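Local coordinates for prolyl-tRNA synthetase (Giardia lamblia ATCC 50803, PDB 3IAL), which probably joins L-proline to tRNA(Pro) at the expense of ATP, and is captured here with the prolyl-adenylate intermediate bound, at residues 22-25 and 26-30; 347-350 and 351-354. One frame throughout, in Å; residues are numbered along the deposited sequence.

Contact 1: 22-25 and 26-30; sequences DTFA and DWFDA
W27 N donates to T23 O (2.9 Å), and one residue on F28 N does the same to F24 O (2.8 Å): the opening i to i+4 bonds of helix 24-34. A third, D29 N to A25 O, is stretched to 3.3 Å and weak, although its N-H points almost straight at the oxygen; A25 O also takes a weak hydrogen bond from K160 NZ. D26 N, at the first turn, donates to a water (2.9 Å from N) that in turn donates a hydrogen bond to D22 O, so solvent bridges the approach to the helix and its first turn. T23 OG1 turns back along the chain to T18 O and T20 N. On the other side of the backbone F24, W27 and F28 form an aromatic cluster. The F24 ring, its CG anti to the backbone N (chi1 175°), leans along the helix: CE1 meets W27 CE3 at 3.8 Å, rim to rim with the planes 24° apart, while CZ reaches F28 CD1 at 3.7 Å. F28 CB lies over one face of the F24 ring, offset toward its rim; the two side chains run side by side, pointing the same way, with their rings oblique to each other (planes at 55°). The polar edge of the indole is satisfied elsewhere, W27 NE1 donating to D287 O, and F15 packs edge-to-face with W27. D29 OD1 forms a salt bridge with K160, with R40 as a longer, weak ion partner. The F28 side chain lies about 10 Å from the bound prolyl-adenylate. The helix thus turns its aromatic side inward: F24 touches the loop residues M230 and P231 and the C-terminal Y518, and F24 and F28 both rest on S283 of helix 276-285.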
loop_
_atom_site.group_PDB
_atom_site.type_symbol
_atom_site.label_atom_id
_atom_site.label_comp_id
_atom_site.label_asym_id
_atom_site.label_seq_id
_atom_site.Cartn_x
_atom_site.Cartn_y
_atom_site.Cartn_z
ATOM N N ASP B 22 -15.376 21.891 24.405
ATOM C CA ASP B 22 -15.738 23.129 23.718
ATOM C C ASP B 22 -14.799 23.490 22.555
ATOM O O ASP B 22 -15.246 24.093 21.573
ATOM C CB ASP B 22 -15.812 24.289 24.718
ATOM C CG ASP B 22 -17.004 24.181 25.672
ATOM O OD1 ASP B 22 -17.552 23.075 25.876
ATOM O OD2 ASP B 22 -17.396 25.223 26.225
ATOM N N THR B 23 -13.517 23.118 22.659
ATOM C CA THR B 23 -12.496 23.541 21.683
ATOM C C THR B 23 -12.125 22.491 20.627
ATOM O O THR B 23 -11.496 22.834 19.629
ATOM C CB THR B 23 -11.166 23.977 22.373
ATOM O OG1 THR B 23 -10.522 22.844 22.969
ATOM C CG2 THR B 23 -11.405 25.060 23.438
ATOM N N PHE B 24 -12.511 21.229 20.833
ATOM C CA PHE B 24 -11.989 20.139 20.006
ATOM C C PHE B 24 -12.093 20.359 18.502
ATOM O O PHE B 24 -11.129 20.141 17.789
ATOM C CB PHE B 24 -12.628 18.788 20.331
ATOM C CG PHE B 24 -12.167 17.704 19.401
ATOM C CD1 PHE B 24 -10.853 17.265 19.442
ATOM C CD2 PHE B 24 -13.014 17.184 18.433
ATOM C CE1 PHE B 24 -10.403 16.288 18.554
ATOM C CE2 PHE B 24 -12.572 16.205 17.556
ATOM C CZ PHE B 24 -11.263 15.763 17.615
ATOM N N ALA B 25 -13.275 20.750 18.032
ATOM C CA ALA B 25 -13.530 20.989 16.604
ATOM C C ALA B 25 -12.517 21.969 16.001
ATOM O O ALA B 25 -11.980 21.729 14.924
ATOM C CB ALA B 25 -14.961 21.506 16.395
ATOM N N ASP B 26 -12.244 23.057 16.711
ATOM C CA ASP B 26 -11.217 24.024 16.286
ATOM C C ASP B 26 -9.792 23.486 16.433
ATOM O O ASP B 26 -8.935 23.760 15.598
ATOM C CB ASP B 26 -11.348 25.322 17.069
ATOM C CG ASP B 26 -12.626 26.060 16.748
ATOM O OD1 ASP B 26 -13.178 25.837 15.653
ATOM O OD2 ASP B 26 -13.073 26.857 17.589
ATOM N N TRP B 27 -9.554 22.734 17.502
ATOM C CA TRP B 27 -8.260 22.106 17.748
ATOM C C TRP B 27 -7.912 21.171 16.602
ATOM O O TRP B 27 -6.796 21.207 16.064
ATOM C CB TRP B 27 -8.311 21.351 19.075
ATOM C CG TRP B 27 -7.051 20.692 19.457
ATOM C CD1 TRP B 27 -6.068 21.197 20.261
ATOM C CD2 TRP B 27 -6.633 19.386 19.078
ATOM N NE1 TRP B 27 -5.053 20.275 20.401
ATOM C CE2 TRP B 27 -5.372 19.160 19.674
ATOM C CE3 TRP B 27 -7.202 18.377 18.297
ATOM C CZ2 TRP B 27 -4.679 17.970 19.512
ATOM C CZ3 TRP B 27 -6.500 17.188 18.129
ATOM C CH2 TRP B 27 -5.254 17.002 18.723
ATOM N N PHE B 28 -8.879 20.344 16.220
ATOM C CA PHE B 28 -8.688 19.354 15.155
ATOM C C PHE B 28 -8.330 20.004 13.824
ATOM O O PHE B 28 -7.338 19.627 13.199
ATOM C CB PHE B 28 -9.944 18.495 14.992
ATOM C CG PHE B 28 -9.778 17.348 14.041
ATOM C CD1 PHE B 28 -9.316 16.122 14.493
ATOM C CD2 PHE B 28 -10.088 17.494 12.689
ATOM C CE1 PHE B 28 -9.175 15.041 13.620
ATOM C CE2 PHE B 28 -9.939 16.428 11.806
ATOM C CZ PHE B 28 -9.482 15.197 12.274
ATOM N N ASP B 29 -9.131 20.980 13.396
ATOM C CA ASP B 29 -8.870 21.691 12.142
ATOM C C ASP B 29 -7.503 22.363 12.126
ATOM O O ASP B 29 -6.777 22.266 11.132
ATOM C CB ASP B 29 -9.948 22.742 11.865
ATOM C CG ASP B 29 -11.282 22.131 11.474
ATOM O OD1 ASP B 29 -11.319 20.960 11.022
ATOM O OD2 ASP B 29 -12.298 22.833 11.631
ATOM N N ALA B 30 -7.146 23.033 13.223
ATOM C CA ALA B 30 -5.864 23.724 13.305
ATOM C C ALA B 30 -4.680 22.727 13.307
ATOM O O ALA B 30 -3.694 22.926 12.594
ATOM C CB ALA B 30 -5.816 24.631 14.538
HETATM O O HOH W 1 -14.129 24.114 18.677
#

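Contact 2: 347-350 and 351-354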
loop_
_atom_site.group_PDB
_atom_site.type_symbol
_atom_site.label_atom_id
_atom_site.label_comp_id
_atom_site.label_asym_id
_atom_site.label_seq_id
_atom_site.Cartn_x
_atom_site.Cartn_y
_atom_site.Cartn_z
ATOM N N SER B 347 21.083 27.368 14.014
ATOM C CA SER B 347 20.500 28.710 13.924
ATOM C C SER B 347 19.202 28.819 14.738
ATOM O O SER B 347 18.934 29.861 15.349
ATOM C CB SER B 347 20.238 29.086 12.462
ATOM O OG SER B 347 19.230 28.276 11.889
ATOM N N LYS B 348 18.411 27.744 14.742
ATOM C CA LYS B 348 17.132 27.710 15.456
ATOM C C LYS B 348 17.361 27.594 16.961
ATOM O O LYS B 348 18.179 26.795 17.406
ATOM C CB LYS B 348 16.277 26.517 14.999
ATOM C CG LYS B 348 16.007 26.417 13.488
ATOM C CD LYS B 348 14.616 26.918 13.079
ATOM C CE LYS B 348 14.554 28.434 12.961
ATOM N NZ LYS B 348 13.296 28.881 12.293
ATOM N N SER B 349 16.625 28.376 17.742
ATOM C CA SER B 349 16.679 28.259 19.196
ATOM C C SER B 349 16.034 26.949 19.660
ATOM O O SER B 349 15.216 26.366 18.949
ATOM C CB SER B 349 15.983 29.449 19.862
ATOM O OG SER B 349 14.576 29.301 19.833
ATOM N N MET B 350 16.396 26.496 20.856
ATOM C CA MET B 350 15.776 25.301 21.424
ATOM C C MET B 350 14.268 25.458 21.581
ATOM O O MET B 350 13.524 24.519 21.309
ATOM C CB MET B 350 16.411 24.906 22.763
ATOM C CG MET B 350 17.691 24.092 22.612
ATOM S SD MET B 350 17.446 22.560 21.675
ATOM C CE MET B 350 16.446 21.607 22.804
ATOM N N GLY B 351 13.825 26.638 22.007
ATOM C CA GLY B 351 12.396 26.939 22.123
ATOM C C GLY B 351 11.623 26.670 20.841
ATOM O O GLY B 351 10.555 26.054 20.872
ATOM N N ASP B 352 12.165 27.135 19.716
ATOM C CA ASP B 352 11.536 26.940 18.411
ATOM C C ASP B 352 11.604 25.476 17.965
ATOM O O ASP B 352 10.643 24.960 17.390
ATOM C CB ASP B 352 12.172 27.854 17.359
ATOM C CG ASP B 352 11.977 29.337 17.671
ATOM O OD1 ASP B 352 11.069 29.677 18.463
ATOM O OD2 ASP B 352 12.737 30.166 17.126
ATOM N N LYS B 353 12.718 24.801 18.248
ATOM C CA LYS B 353 12.829 23.373 17.933
ATOM C C LYS B 353 11.816 22.556 18.722
ATOM O O LYS B 353 11.129 21.711 18.157
ATOM C CB LYS B 353 14.226 22.835 18.218
ATOM C CG LYS B 353 15.257 23.179 17.174
ATOM C CD LYS B 353 16.578 22.511 17.503
ATOM C CE LYS B 353 17.723 23.146 16.732
ATOM N NZ LYS B 353 19.050 22.603 17.151
ATOM N N LEU B 354 11.738 22.819 20.026
ATOM C CA LEU B 354 10.841 22.098 20.919
ATOM C C LEU B 354 9.386 22.299 20.529
ATOM O O LEU B 354 8.643 21.335 20.447
ATOM C CB LEU B 354 11.054 22.519 22.378
ATOM C CG LEU B 354 12.384 22.109 23.015
ATOM C CD1 LEU B 354 12.337 22.276 24.538
ATOM C CD2 LEU B 354 12.742 20.684 22.643
HETATM O O HOH W 2 19.794 24.602 18.604
HETATM O O HOH W 3 15.051 28.975 23.172
#
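S349 OG accepts from D352 N (3.2 Å), an N-cap at the start of helix 350-359 in the anticodon-binding domain. With chi1 at 78°, OG sits between the backbone N and the carbonyl carbon of S349, turned to face the first helical turn. A water that accepts from G351 N at 2.9 Å also lies near S349 OG, a weak link, so two N-H groups of the first turn have partners. The regular bonds begin at once: K353 N donates to S349 O, and L354 N to M350 O at 2.8 Å.

The side chain of K353 runs back past S349 O toward K348. Its CB packs against the carbonyl oxygens M350 O and S349 O. CG, anti to the carbonyl carbon (chi1 -78°), stays beside S349 O and approaches K348 CB. The chain is extended from there; CD passes M350 SD at 4.3 Å, and CE lies 3.7 Å from K348 O and close to K348 CB. At the tip, NZ donates to a water that itself donates to K348 O, and a long, weak ion pair links NZ to D343. The K353 side chain also touches I305 of strand 302-307, consistent with its being buried at an otherwise largely exposed helix start.

M350, bent at chi2 and chi3, turns over strands 302-307 and 364-369 of the domain's mixed sheet, touching I305, I307 and E367. L354, one turn on, touches R365 of the latter strand. The two side chains cross obliquely, and the terminal methyl M350 CE rests 3.8 Å from L354 CD2.

In the fold
From the N terminus the chain comes first to contact 1, where a turn at D22 and T23 leads into helix 24-34, and reaches contact 2 more than 300 residues later, where the loop after strand 340-342 enters helix 350-359. Each is a local helix start joining consecutive residues, so neither closes a long loop; they follow in series and neither nest nor cross. Contact 1 seats the N-terminal helix against helix 276-285 and the C-terminal residue, near the adenylate site. Contact 2 sets its helix on the five-stranded mixed sheet of the anticodon-binding domain. Their centres are 26 Å apart and their nearest atoms about 14 Å, without touching.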